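Local coordinates for protein sugar ABC transporter (PDB 4RXT) that binds a pentose sugar, arabinopyranose, and probably serves as the periplasmic solute-binding component of an ABC-type sugar transporter, at residues 132-140 with 193-204; 116-127 with 218-226. All coordinates share one frame; numbering follows the deposited sequence.

Contact 1 of 2, residues 132-140 with 193-204. With ARA (alpha-L-arabinopyranose), chain B.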
ATOM      1  N   GLU A 132     -21.617  -7.218  14.876  1.00 16.19           N
ATOM      2  CA  GLU A 132     -21.050  -7.487  16.204  1.00 15.45           C
ATOM      3  C   GLU A 132     -19.974  -8.540  16.118  1.00 20.41           C
ATOM      4  O   GLU A 132     -20.022  -9.439  15.284  1.00 20.28           O
ATOM      5  CB  GLU A 132     -22.097  -7.989  17.148  1.00 22.64           C
ATOM      6  CG  GLU A 132     -23.171  -6.963  17.374  1.00 30.27           C
ATOM      7  CD  GLU A 132     -23.517  -6.850  18.834  1.00 61.05           C
ATOM      8  OE1 GLU A 132     -24.480  -7.502  19.285  1.00104.66           O
ATOM      9  OE2 GLU A 132     -22.791  -6.130  19.554  1.00 96.02           O
ATOM     10  N   GLY A 133     -19.006  -8.440  17.005  1.00 17.57           N
ATOM     11  CA  GLY A 133     -18.024  -9.474  17.120  1.00 15.33           C
ATOM     12  C   GLY A 133     -16.621  -8.942  17.275  1.00 14.28           C
ATOM     13  O   GLY A 133     -16.360  -7.730  17.180  1.00 17.08           O
ATOM     14  N   ASP A 134     -15.723  -9.887  17.512  1.00 13.72           N
ATOM     15  CA  ASP A 134     -14.305  -9.604  17.716  1.00 14.17           C
ATOM     16  C   ASP A 134     -13.563  -9.532  16.410  1.00 12.42           C
ATOM     17  O   ASP A 134     -13.723 -10.369  15.541  1.00 12.94           O
ATOM     18  CB  ASP A 134     -13.635 -10.649  18.602  1.00 15.44           C
ATOM     19  CG  ASP A 134     -14.163 -10.648  20.024  1.00 18.00           C
ATOM     20  OD1 ASP A 134     -14.960  -9.751  20.356  1.00 21.23           O
ATOM     21  OD2 ASP A 134     -13.724 -11.525  20.809  1.00 18.82           O
ATOM     22  N   VAL A 135     -12.789  -8.468  16.251  1.00 11.67           N
ATOM     23  CA  VAL A 135     -12.017  -8.273  15.034  1.00 11.32           C
ATOM     24  C   VAL A 135     -10.566  -7.969  15.368  1.00 10.66           C
ATOM     25  O   VAL A 135     -10.233  -7.582  16.497  1.00 13.28           O
ATOM     26  CB  VAL A 135     -12.624  -7.161  14.148  1.00 12.76           C
ATOM     27  CG1 VAL A 135     -14.066  -7.533  13.823  1.00 14.10           C
ATOM     28  CG2 VAL A 135     -12.492  -5.748  14.748  1.00 16.40           C
ATOM     29  N   VAL A 136      -9.710  -8.133  14.360  1.00 10.39           N
ATOM     30  CA  VAL A 136      -8.284  -7.897  14.479  1.00 11.44           C
ATOM     31  C   VAL A 136      -7.757  -7.104  13.286  1.00 10.94           C
ATOM     32  O   VAL A 136      -8.357  -7.092  12.231  1.00 11.23           O
ATOM     33  CB  VAL A 136      -7.475  -9.215  14.660  1.00 13.17           C
ATOM     34  CG1 VAL A 136      -7.985  -9.982  15.866  1.00 13.90           C
ATOM     35  CG2 VAL A 136      -7.498 -10.103  13.448  1.00 15.68           C
ATOM     36  N   ILE A 137      -6.654  -6.399  13.506  1.00 10.04           N
ATOM     37  CA  ILE A 137      -5.921  -5.752  12.470  1.00 12.39           C
ATOM     38  C   ILE A 137      -4.491  -6.305  12.475  1.00 11.49           C
ATOM     39  O   ILE A 137      -3.869  -6.502  13.510  1.00 11.28           O
ATOM     40  CB  ILE A 137      -5.962  -4.193  12.563  1.00 13.77           C
ATOM     41  CG1 ILE A 137      -5.118  -3.550  11.469  1.00 13.89           C
ATOM     42  CG2 ILE A 137      -5.543  -3.707  13.931  1.00 14.81           C
ATOM     43  CD1 ILE A 137      -5.271  -2.047  11.326  1.00 16.39           C
ATOM     44  N   ILE A 138      -4.001  -6.576  11.268  1.00 10.80           N
ATOM     45  CA  ILE A 138      -2.650  -7.058  11.071  1.00 10.27           C
ATOM     46  C   ILE A 138      -1.968  -6.172  10.023  1.00 10.93           C
ATOM     47  O   ILE A 138      -2.467  -6.022   8.885  1.00 13.48           O
ATOM     48  CB  ILE A 138      -2.605  -8.551  10.644  1.00 15.26           C
ATOM     49  CG1 ILE A 138      -3.427  -9.426  11.596  1.00 14.52           C
ATOM     50  CG2 ILE A 138      -1.144  -9.026  10.531  1.00 18.42           C
ATOM     51  CD1 ILE A 138      -3.661 -10.825  11.079  1.00 18.23           C
ATOM     52  N   THR A 139      -0.836  -5.615  10.434  1.00 10.69           N
ATOM     53  CA  THR A 139      -0.037  -4.624   9.717  1.00 11.31           C
ATOM     54  C   THR A 139       1.343  -5.204   9.381  1.00 11.46           C
ATOM     55  O   THR A 139       1.990  -5.827  10.212  1.00 12.86           O
ATOM     56  CB  THR A 139       0.075  -3.304  10.536  1.00 12.59           C
ATOM     57  OG1 THR A 139      -1.244  -2.821  10.790  1.00 14.64           O
ATOM     58  CG2 THR A 139       0.875  -2.262   9.796  1.00 15.24           C
ATOM     59  N   ASN A 140       1.753  -5.004   8.140  1.00 10.46           N
ATOM     60  CA  ASN A 140       2.957  -5.636   7.551  1.00 12.08           C
ATOM     61  C   ASN A 140       4.218  -5.425   8.389  1.00 10.84           C
ATOM     62  O   ASN A 140       4.966  -6.288   8.625  1.00 13.16           O
ATOM     63  CB  ASN A 140       3.161  -5.063   6.126  1.00 13.07           C
ATOM     64  CG  ASN A 140       4.190  -5.787   5.296  1.00 15.59           C
ATOM     65  OD1 ASN A 140       4.886  -5.180   4.515  1.00 15.71           O
ATOM     66  ND2 ASN A 140       4.251  -7.026   5.438  1.00 17.25           N
ATOM     67  N   LYS A 193     -13.369 -16.531  19.106  1.00 17.43           N
ATOM     68  CA  LYS A 193     -14.437 -15.549  18.859  1.00 13.48           C
ATOM     69  C   LYS A 193     -14.148 -14.581  17.688  1.00 15.39           C
ATOM     70  O   LYS A 193     -15.024 -13.820  17.279  1.00 17.02           O
ATOM     71  CB  LYS A 193     -14.726 -14.730  20.105  1.00 17.99           C
ATOM     72  CG  LYS A 193     -15.248 -15.542  21.276  1.00 15.55           C
ATOM     73  CD  LYS A 193     -15.445 -14.625  22.490  1.00 17.67           C
ATOM     74  CE  LYS A 193     -15.977 -15.404  23.693  1.00 19.76           C
ATOM     75  NZ  LYS A 193     -16.351 -14.464  24.767  1.00 24.50           N
ATOM     76  N   ILE A 194     -12.935 -14.603  17.139  1.00 13.75           N
ATOM     77  CA  ILE A 194     -12.597 -13.642  16.074  1.00 13.99           C
ATOM     78  C   ILE A 194     -13.480 -13.929  14.847  1.00 14.95           C
ATOM     79  O   ILE A 194     -13.561 -15.083  14.408  1.00 18.59           O
ATOM     80  CB  ILE A 194     -11.116 -13.698  15.717  1.00 13.66           C
ATOM     81  CG1 ILE A 194     -10.292 -13.075  16.862  1.00 14.21           C
ATOM     82  CG2 ILE A 194     -10.857 -12.963  14.396  1.00 14.16           C
ATOM     83  CD1 ILE A 194      -8.823 -13.467  16.821  1.00 18.49           C
ATOM     84  N   VAL A 195     -14.172 -12.898  14.348  1.00 13.19           N
ATOM     85  CA  VAL A 195     -15.023 -13.030  13.139  1.00 13.89           C
ATOM     86  C   VAL A 195     -14.566 -12.208  11.946  1.00 11.79           C
ATOM     87  O   VAL A 195     -15.034 -12.351  10.807  1.00 12.38           O
ATOM     88  CB  VAL A 195     -16.494 -12.666  13.414  1.00 16.17           C
ATOM     89  CG1 VAL A 195     -17.114 -13.667  14.362  1.00 18.36           C
ATOM     90  CG2 VAL A 195     -16.613 -11.260  13.974  1.00 16.60           C
ATOM     91  N   GLY A 196     -13.589 -11.352  12.182  1.00 12.12           N
ATOM     92  CA  GLY A 196     -13.160 -10.392  11.188  1.00 12.49           C
ATOM     93  C   GLY A 196     -11.707  -9.964  11.315  1.00 12.25           C
ATOM     94  O   GLY A 196     -11.168  -9.877  12.426  1.00 12.17           O
ATOM     95  N   VAL A 197     -11.081  -9.652  10.185  1.00 10.84           N
ATOM     96  CA  VAL A 197      -9.696  -9.264  10.117  1.00  9.78           C
ATOM     97  C   VAL A 197      -9.491  -8.215   9.040  1.00  9.88           C
ATOM     98  O   VAL A 197     -10.011  -8.376   7.913  1.00 12.89           O
ATOM     99  CB  VAL A 197      -8.782 -10.466   9.722  1.00 12.77           C
ATOM    100  CG1 VAL A 197      -7.306 -10.081   9.773  1.00 12.65           C
ATOM    101  CG2 VAL A 197      -9.079 -11.708  10.557  1.00 19.53           C
ATOM    102  N   PHE A 198      -8.739  -7.163   9.393  1.00 10.48           N
ATOM    103  CA  PHE A 198      -8.215  -6.195   8.407  1.00  9.58           C
ATOM    104  C   PHE A 198      -6.724  -6.442   8.216  1.00 11.72           C
ATOM    105  O   PHE A 198      -5.954  -6.334   9.150  1.00 11.86           O
ATOM    106  CB  PHE A 198      -8.502  -4.749   8.896  1.00 11.07           C
ATOM    107  CG  PHE A 198      -7.959  -3.681   7.997  1.00 11.71           C
ATOM    108  CD1 PHE A 198      -7.958  -3.811   6.616  1.00 11.98           C
ATOM    109  CD2 PHE A 198      -7.456  -2.515   8.546  1.00 11.76           C
ATOM    110  CE1 PHE A 198      -7.468  -2.813   5.795  1.00 12.74           C
ATOM    111  CE2 PHE A 198      -6.961  -1.497   7.733  1.00 15.28           C
ATOM    112  CZ  PHE A 198      -6.968  -1.634   6.358  1.00 11.77           C
ATOM    113  N   ALA A 199      -6.358  -6.827   6.986  1.00 10.55           N
ATOM    114  CA  ALA A 199      -4.976  -7.105   6.508  1.00 10.33           C
ATOM    115  C   ALA A 199      -4.592  -5.964   5.575  1.00 11.77           C
ATOM    116  O   ALA A 199      -5.034  -5.885   4.443  1.00 12.74           O
ATOM    117  CB  ALA A 199      -4.922  -8.445   5.771  1.00 12.08           C
ATOM    118  N   SER A 200      -3.793  -5.026   6.093  1.00 12.21           N
ATOM    119  CA  SER A 200      -3.817  -3.680   5.515  1.00 12.63           C
ATOM    120  C   SER A 200      -2.866  -3.386   4.339  1.00 11.21           C
ATOM    121  O   SER A 200      -2.684  -2.228   3.977  1.00 12.00           O
ATOM    122  CB  SER A 200      -3.577  -2.648   6.580  1.00 12.66           C
ATOM    123  OG  SER A 200      -2.283  -2.844   7.105  1.00 13.62           O
ATOM    124  N   ASN A 201      -2.260  -4.426   3.768  1.00 10.47           N
ATOM    125  CA  ASN A 201      -1.541  -4.269   2.506  1.00  9.17           C
ATOM    126  C   ASN A 201      -1.530  -5.605   1.740  1.00  9.52           C
ATOM    127  O   ASN A 201      -2.009  -6.609   2.246  1.00 11.37           O
ATOM    128  CB  ASN A 201      -0.140  -3.668   2.734  1.00 12.17           C
ATOM    129  CG  ASN A 201       0.906  -4.705   3.136  1.00 11.90           C
ATOM    130  OD1 ASN A 201       0.590  -5.721   3.766  1.00 10.61           O
ATOM    131  ND2 ASN A 201       2.139  -4.465   2.764  1.00 13.89           N
ATOM    132  N   LEU A 202      -0.905  -5.601   0.572  1.00 11.09           N
ATOM    133  CA  LEU A 202      -0.907  -6.813  -0.258  1.00 11.43           C
ATOM    134  C   LEU A 202      -0.318  -8.018   0.495  1.00 11.58           C
ATOM    135  O   LEU A 202      -0.823  -9.128   0.420  1.00 11.46           O
ATOM    136  CB  LEU A 202      -0.098  -6.567  -1.513  1.00 11.95           C
ATOM    137  CG  LEU A 202       0.100  -7.779  -2.422  1.00 16.19           C
ATOM    138  CD1 LEU A 202      -1.264  -8.222  -2.897  1.00 17.18           C
ATOM    139  CD2 LEU A 202       1.013  -7.389  -3.568  1.00 16.56           C
ATOM    140  N   ILE A 203       0.805  -7.790   1.157  1.00 10.64           N
ATOM    141  CA  ILE A 203       1.583  -8.849   1.771  1.00 11.55           C
ATOM    142  C   ILE A 203       0.797  -9.515   2.892  1.00 10.93           C
ATOM    143  O   ILE A 203       0.745 -10.718   3.024  1.00 11.71           O
ATOM    144  CB  ILE A 203       2.963  -8.335   2.282  1.00 12.31           C
ATOM    145  CG1 ILE A 203       3.729  -7.586   1.168  1.00 12.58           C
ATOM    146  CG2 ILE A 203       3.795  -9.477   2.862  1.00 13.00           C
ATOM    147  CD1 ILE A 203       3.870  -8.377  -0.121  1.00 17.66           C
ATOM    148  N   MET A 204       0.151  -8.695   3.715  1.00  9.92           N
ATOM    149  CA  MET A 204      -0.704  -9.265   4.736  1.00 11.10           C
ATOM    150  C   MET A 204      -1.967  -9.919   4.177  1.00 11.61           C
ATOM    151  O   MET A 204      -2.415 -10.969   4.682  1.00 11.67           O
ATOM    152  CB  MET A 204      -1.051  -8.226   5.820  1.00 10.65           C
ATOM    153  CG  MET A 204       0.118  -7.752   6.679  1.00 12.60           C
ATOM    154  SD  MET A 204       0.959  -9.075   7.654  1.00  7.88           S
ATOM    155  CE  MET A 204       2.276  -9.576   6.522  1.00 12.51           C
TER
HETATM  156  C1  ARA B 401       0.860  -1.377  -0.515  1.00 14.51           C
HETATM  157  C2  ARA B 401       1.154  -0.077   0.259  1.00 21.84           C
HETATM  158  C3  ARA B 401       2.657   0.094   0.401  1.00 26.15           C
HETATM  159  C4  ARA B 401       3.318  -1.166   0.987  1.00 25.71           C
HETATM  160  C5  ARA B 401       2.413  -2.324   0.942  1.00 17.84           C
HETATM  161  O1  ARA B 401      -0.447  -1.499   0.036  1.00 15.13           O
HETATM  162  O2  ARA B 401       0.630   1.066  -0.443  1.00 15.75           O
HETATM  163  O3  ARA B 401       2.901   1.291   1.160  1.00 21.89           O
HETATM  164  O4  ARA B 401       3.537  -1.078   2.397  1.00 34.06           O
HETATM  165  O5  ARA B 401       1.701  -2.501  -0.295  1.00 22.23           O
HETATM  166  O   HOH W   1     -17.087 -12.470  18.064  1.00 21.52           O
HETATM  167  O   HOH W   2      -2.296  -0.934   9.004  1.00 12.49           O
HETATM  168  O   HOH W   3      -0.106  -4.082   6.182  1.00 12.11           O

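Contact 2 of 2, residues 116-127 with 218-226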
ATOM      1  N   ALA A 116     -12.173   0.215   4.563  1.00 13.57           N
ATOM      2  CA  ALA A 116     -11.953  -1.174   4.959  1.00 12.25           C
ATOM      3  C   ALA A 116     -12.827  -1.529   6.156  1.00 13.63           C
ATOM      4  O   ALA A 116     -13.372  -2.653   6.231  1.00 13.95           O
ATOM      5  CB  ALA A 116     -10.488  -1.434   5.268  1.00 12.22           C
ATOM      6  N   ALA A 117     -12.925  -0.578   7.110  1.00 13.48           N
ATOM      7  CA  ALA A 117     -13.793  -0.786   8.286  1.00 10.81           C
ATOM      8  C   ALA A 117     -15.253  -0.994   7.871  1.00 11.37           C
ATOM      9  O   ALA A 117     -15.918  -1.959   8.328  1.00 11.46           O
ATOM     10  CB  ALA A 117     -13.680   0.360   9.289  1.00 14.00           C
ATOM     11  N   ASP A 118     -15.709  -0.127   6.963  1.00 12.21           N
ATOM     12  CA  ASP A 118     -17.078  -0.232   6.457  1.00 13.59           C
ATOM     13  C   ASP A 118     -17.270  -1.598   5.787  1.00 12.24           C
ATOM     14  O   ASP A 118     -18.312  -2.227   5.937  1.00 13.94           O
ATOM     15  CB  ASP A 118     -17.409   0.884   5.474  1.00 14.21           C
ATOM     16  CG  ASP A 118     -17.438   2.268   6.106  1.00 13.28           C
ATOM     17  OD1 ASP A 118     -17.731   2.383   7.327  1.00 18.94           O
ATOM     18  OD2 ASP A 118     -17.243   3.216   5.311  1.00 18.05           O
ATOM     19  N   GLY A 119     -16.263  -2.041   5.028  1.00 11.85           N
ATOM     20  CA  GLY A 119     -16.365  -3.311   4.243  1.00 12.52           C
ATOM     21  C   GLY A 119     -16.394  -4.476   5.199  1.00 11.39           C
ATOM     22  O   GLY A 119     -17.131  -5.431   5.029  1.00 12.64           O
ATOM     23  N   LEU A 120     -15.609  -4.391   6.273  1.00 10.99           N
ATOM     24  CA  LEU A 120     -15.535  -5.482   7.233  1.00 10.97           C
ATOM     25  C   LEU A 120     -16.849  -5.631   8.001  1.00 12.44           C
ATOM     26  O   LEU A 120     -17.382  -6.713   8.195  1.00 12.87           O
ATOM     27  CB  LEU A 120     -14.365  -5.270   8.207  1.00 12.14           C
ATOM     28  CG  LEU A 120     -14.150  -6.360   9.234  1.00 12.78           C
ATOM     29  CD1 LEU A 120     -13.819  -7.642   8.523  1.00 13.64           C
ATOM     30  CD2 LEU A 120     -13.003  -6.092  10.192  1.00 14.47           C
ATOM     31  N   ALA A 121     -17.411  -4.497   8.381  1.00 11.98           N
ATOM     32  CA  ALA A 121     -18.690  -4.489   9.084  1.00 13.64           C
ATOM     33  C   ALA A 121     -19.770  -5.092   8.194  1.00 12.71           C
ATOM     34  O   ALA A 121     -20.591  -5.889   8.655  1.00 12.71           O
ATOM     35  CB  ALA A 121     -19.063  -3.077   9.506  1.00 16.37           C
ATOM     36  N   ALA A 122     -19.770  -4.697   6.926  1.00 13.96           N
ATOM     37  CA  ALA A 122     -20.775  -5.201   5.978  1.00 16.49           C
ATOM     38  C   ALA A 122     -20.624  -6.714   5.822  1.00 13.33           C
ATOM     39  O   ALA A 122     -21.629  -7.473   5.747  1.00 14.22           O
ATOM     40  CB  ALA A 122     -20.632  -4.496   4.635  1.00 14.40           C
ATOM     41  N   ALA A 123     -19.376  -7.173   5.757  1.00 12.18           N
ATOM     42  CA  ALA A 123     -19.118  -8.607   5.565  1.00 12.85           C
ATOM     43  C   ALA A 123     -19.561  -9.424   6.772  1.00 11.37           C
ATOM     44  O   ALA A 123     -20.172 -10.513   6.628  1.00 14.46           O
ATOM     45  CB  ALA A 123     -17.652  -8.835   5.250  1.00 11.86           C
ATOM     46  N   ILE A 124     -19.269  -8.892   7.960  1.00 12.65           N
ATOM     47  CA  ILE A 124     -19.706  -9.548   9.196  1.00 10.22           C
ATOM     48  C   ILE A 124     -21.251  -9.592   9.258  1.00 14.02           C
ATOM     49  O   ILE A 124     -21.845 -10.588   9.659  1.00 15.23           O
ATOM     50  CB  ILE A 124     -19.088  -8.903  10.437  1.00 12.02           C
ATOM     51  CG1 ILE A 124     -17.581  -9.167  10.402  1.00 12.84           C
ATOM     52  CG2 ILE A 124     -19.740  -9.449  11.697  1.00 14.86           C
ATOM     53  CD1 ILE A 124     -16.796  -8.285  11.335  1.00 10.92           C
ATOM     54  N   LYS A 125     -21.890  -8.490   8.899  1.00 12.14           N
ATOM     55  CA  LYS A 125     -23.350  -8.432   8.861  1.00 14.54           C
ATOM     56  C   LYS A 125     -23.949  -9.459   7.899  1.00 19.90           C
ATOM     57  O   LYS A 125     -24.930 -10.122   8.224  1.00 18.69           O
ATOM     58  CB  LYS A 125     -23.811  -7.049   8.468  1.00 16.25           C
ATOM     59  CG  LYS A 125     -25.308  -6.917   8.304  1.00 19.77           C
ATOM     60  CD  LYS A 125     -25.736  -5.472   8.417  1.00 34.55           C
ATOM     61  CE  LYS A 125     -25.248  -4.697   7.244  1.00 30.82           C
ATOM     62  NZ  LYS A 125     -25.760  -3.316   7.410  1.00 36.19           N
ATOM     63  N   ALA A 126     -23.364  -9.593   6.713  1.00 15.56           N
ATOM     64  CA  ALA A 126     -23.870 -10.608   5.792  1.00 15.99           C
ATOM     65  C   ALA A 126     -23.736 -12.011   6.374  1.00 17.16           C
ATOM     66  O   ALA A 126     -24.608 -12.878   6.200  1.00 21.33           O
ATOM     67  CB  ALA A 126     -23.129 -10.525   4.458  1.00 18.43           C
ATOM     68  N   MET A 127     -22.624 -12.271   7.035  1.00 14.35           N
ATOM     69  CA  MET A 127     -22.352 -13.608   7.593  1.00 17.21           C
ATOM     70  C   MET A 127     -23.260 -13.923   8.793  1.00 16.93           C
ATOM     71  O   MET A 127     -23.787 -15.002   8.932  1.00 20.66           O
ATOM     72  CB  MET A 127     -20.878 -13.725   7.994  1.00 17.88           C
ATOM     73  CG  MET A 127     -20.473 -15.034   8.655  1.00 19.37           C
ATOM     74  SD  MET A 127     -18.725 -15.246   9.144  1.00 13.15           S
ATOM     75  CE  MET A 127     -18.478 -13.909  10.292  1.00 18.95           C
ATOM     76  N   SER A 218     -13.437 -19.617   5.572  1.00 14.60           N
ATOM     77  CA  SER A 218     -14.132 -18.517   4.852  1.00 17.21           C
ATOM     78  C   SER A 218     -15.562 -18.210   5.360  1.00 20.75           C
ATOM     79  O   SER A 218     -16.026 -17.057   5.337  1.00 22.83           O
ATOM     80  CB  SER A 218     -14.138 -18.725   3.324  1.00 23.15           C
ATOM     81  OG  SER A 218     -14.802 -19.895   2.938  1.00 27.85           O
ATOM     82  N   ASP A 219     -16.253 -19.231   5.840  1.00 13.74           N
ATOM     83  CA  ASP A 219     -17.622 -19.049   6.336  1.00 16.95           C
ATOM     84  C   ASP A 219     -17.682 -18.676   7.817  1.00 19.73           C
ATOM     85  O   ASP A 219     -18.765 -18.504   8.363  1.00 21.96           O
ATOM     86  CB  ASP A 219     -18.470 -20.296   6.072  1.00 21.71           C
ATOM     87  CG  ASP A 219     -18.763 -20.510   4.575  1.00 40.38           C
ATOM     88  OD1 ASP A 219     -18.943 -19.518   3.816  1.00 46.08           O
ATOM     89  OD2 ASP A 219     -18.814 -21.686   4.150  1.00 66.72           O
ATOM     90  N   LYS A 220     -16.528 -18.543   8.444  1.00 13.85           N
ATOM     91  CA  LYS A 220     -16.428 -18.175   9.872  1.00 16.27           C
ATOM     92  C   LYS A 220     -15.643 -16.866  10.136  1.00 13.15           C
ATOM     93  O   LYS A 220     -15.863 -16.173  11.190  1.00 17.05           O
ATOM     94  CB  LYS A 220     -15.771 -19.327  10.646  1.00 21.34           C
ATOM     95  CG  LYS A 220     -16.556 -20.620  10.586  1.00 18.94           C
ATOM     96  CD  LYS A 220     -15.942 -21.701  11.454  1.00 29.07           C
ATOM     97  CE  LYS A 220     -16.571 -23.063  11.197  1.00 51.76           C
ATOM     98  NZ  LYS A 220     -17.815 -23.260  11.990  1.00 69.75           N
ATOM     99  N   VAL A 221     -14.749 -16.499   9.228  1.00 12.64           N
ATOM    100  CA  VAL A 221     -13.888 -15.313   9.423  1.00 11.27           C
ATOM    101  C   VAL A 221     -13.834 -14.518   8.150  1.00 12.72           C
ATOM    102  O   VAL A 221     -13.419 -15.035   7.113  1.00 13.57           O
ATOM    103  CB  VAL A 221     -12.444 -15.686   9.836  1.00 13.66           C
ATOM    104  CG1 VAL A 221     -11.578 -14.439  10.021  1.00 13.78           C
ATOM    105  CG2 VAL A 221     -12.463 -16.575  11.073  1.00 16.64           C
ATOM    106  N   LYS A 222     -14.230 -13.255   8.248  1.00 11.53           N
ATOM    107  CA  LYS A 222     -14.265 -12.351   7.114  1.00 14.44           C
ATOM    108  C   LYS A 222     -13.013 -11.526   7.069  1.00 13.21           C
ATOM    109  O   LYS A 222     -12.668 -10.863   8.072  1.00 13.80           O
ATOM    110  CB  LYS A 222     -15.507 -11.448   7.170  1.00 16.18           C
ATOM    111  CG  LYS A 222     -16.842 -12.193   6.952  1.00 18.63           C
ATOM    112  CD  LYS A 222     -16.733 -13.370   5.959  1.00 24.74           C
ATOM    113  CE  LYS A 222     -17.780 -13.489   4.909  1.00 41.71           C
ATOM    114  NZ  LYS A 222     -17.695 -14.913   4.454  1.00 26.31           N
ATOM    115  N   VAL A 223     -12.342 -11.519   5.924  1.00 12.25           N
ATOM    116  CA  VAL A 223     -11.082 -10.778   5.743  1.00 12.19           C
ATOM    117  C   VAL A 223     -11.256  -9.645   4.773  1.00 12.83           C
ATOM    118  O   VAL A 223     -11.778  -9.848   3.693  1.00 11.17           O
ATOM    119  CB  VAL A 223      -9.975 -11.702   5.185  1.00 15.41           C
ATOM    120  CG1 VAL A 223      -8.680 -10.916   4.982  1.00 13.38           C
ATOM    121  CG2 VAL A 223      -9.757 -12.890   6.120  1.00 18.32           C
ATOM    122  N   ILE A 224     -10.884  -8.430   5.184  1.00  9.98           N
ATOM    123  CA  ILE A 224     -10.708  -7.325   4.279  1.00 10.92           C
ATOM    124  C   ILE A 224      -9.219  -7.073   4.097  1.00 11.44           C
ATOM    125  O   ILE A 224      -8.510  -6.901   5.065  1.00 11.86           O
ATOM    126  CB  ILE A 224     -11.433  -6.026   4.697  1.00 14.17           C
ATOM    127  CG1 ILE A 224     -12.934  -6.290   4.833  1.00 13.41           C
ATOM    128  CG2 ILE A 224     -11.123  -4.887   3.728  1.00 12.48           C
ATOM    129  CD1 ILE A 224     -13.691  -6.580   3.532  1.00 15.48           C
ATOM    130  N   GLY A 225      -8.755  -7.094   2.855  1.00 10.70           N
ATOM    131  CA  GLY A 225      -7.365  -6.818   2.565  1.00 11.28           C
ATOM    132  C   GLY A 225      -7.203  -5.566   1.714  1.00 12.30           C
ATOM    133  O   GLY A 225      -8.135  -4.764   1.549  1.00 13.82           O
ATOM    134  N   PHE A 226      -5.980  -5.398   1.234  1.00 13.62           N
ATOM    135  CA  PHE A 226      -5.601  -4.306   0.353  1.00 14.52           C
ATOM    136  C   PHE A 226      -4.899  -4.905  -0.875  1.00 14.91           C
ATOM    137  O   PHE A 226      -4.204  -5.954  -0.789  1.00 16.21           O
ATOM    138  CB  PHE A 226      -4.611  -3.355   1.052  1.00 14.90           C
ATOM    139  CG  PHE A 226      -5.147  -1.978   1.368  1.00 15.02           C
ATOM    140  CD1 PHE A 226      -6.016  -1.791   2.445  1.00 16.23           C
ATOM    141  CD2 PHE A 226      -4.769  -0.875   0.627  1.00 16.91           C
ATOM    142  CE1 PHE A 226      -6.526  -0.545   2.760  1.00 17.34           C
ATOM    143  CE2 PHE A 226      -5.272   0.392   0.951  1.00 21.22           C
ATOM    144  CZ  PHE A 226      -6.138   0.550   2.026  1.00 19.31           C
TER

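Contact 1 of 2, residues 132-140 with 193-204
N140, V136 and D134 bury the most surface where strand 133-139 runs parallel to strand 194-199, and they mark the two ends and the middle of the pairing. At the sugar end, the CB of N140 lies 3.6 Å from N201 OD1, with the two amide planes turned 38° apart. With chi1 at -169°, the N140 side chain swings away from its own backbone N, and its amide lies against the first turn of helix 202-214. There ND2 lies 3.4 Å from M204 CE and also touches I203 CG2. That nitrogen is buried with no polar partner. N201 is the N-cap of the helix: its OD1 accepts from M204 N at 3.0 Å. A water also bridges N140 N to S200 OG and, more weakly, to N201 OD1.

In the middle, V136 uses both methyls. CG1 meets I194 CD1 at 3.7 Å, the two side chains crossing near a right angle. CG2 lies alongside V197 CG2. On this face V136 also touches M184 and L187 of helix 177-190. Both polar backbone atoms of V136 bond to strand 194-199: its N donates to G196 O, and F198 N donates to its O at 2.9 Å. I137 lies beside F198 on the other face, CD1 to CD2 3.6 Å.

At the far end, D134 O takes V195 N in a straight bond of 2.8 Å, in the carbonyl plane. D134 OD2 lies 3.4 Å from the aliphatic CB of K193 and is hydrogen-bonded to N191. The arrangement is a parallel strand pair of the Rossmann-like lobe of a periplasmic binding protein, with the sugar-binding N201 just past the C-terminal end of strand 194-199.

Contact 2 of 2, residues 116-127 with 218-226
Helix 109-128 packs on one face of the lobe's mostly parallel sheet, and this contact is the layer between its residues 116-127 and strand 222-226. The helix runs nearly antiparallel to the strand, at 157°, with their axes 8.2 Å apart. I224 and K222 carry most of the strand side, and M127 makes the contact near the C-terminal end of the helix.

I224 spreads its branches against A116 to L120, in the middle of the helix. CG2 touches A116 CB at 3.8 Å. CG1 lies 3.6 Å from L120 N, and CD1 packs on the bare backbone of G119. L120 CD1 comes down beside the strand to 3.5 Å from K222 O.

K222 packs through its methylene groups. Its CG lies 3.9 Å from A123 CB and also near A123 O. The chain then bends at chi2 (-34°) and chi3 (-134°), bringing NZ back to S218 O, a hydrogen bond of 2.9 Å within its own segment. M127 is extended as far as SD and turns at chi3. SD rests 3.4 Å from D219 O, while CE lies 3.6 Å from K220 O. The methionine thus packs on the backbone of the turn before the strand. A116, G119 and A123 are small, consistent with the close approach of helix and strand, in the alpha/beta layer packing of a Rossmann-like lobe.

In the fold
Both contacts build the same lobe and share one sheet. Strands 194-199 and 222-226 are neighbours in it, joined by probable backbone hydrogen bonds from K222 N to V195 O and from I224 N to V197 O. Contact 1 is strand against strand, largely buried and held by a backbone ladder. Contact 2 is helix against strand, partly buried and made by side-chain packing, with its lysine and methionine end nearer the surface. F198 of contact 1 joins them by packing on A116 of contact 2. Contact 1 reaches the sugar through N201, whereas contact 2 lies further back, with A116 about 11 Å from it, side chain to ligand.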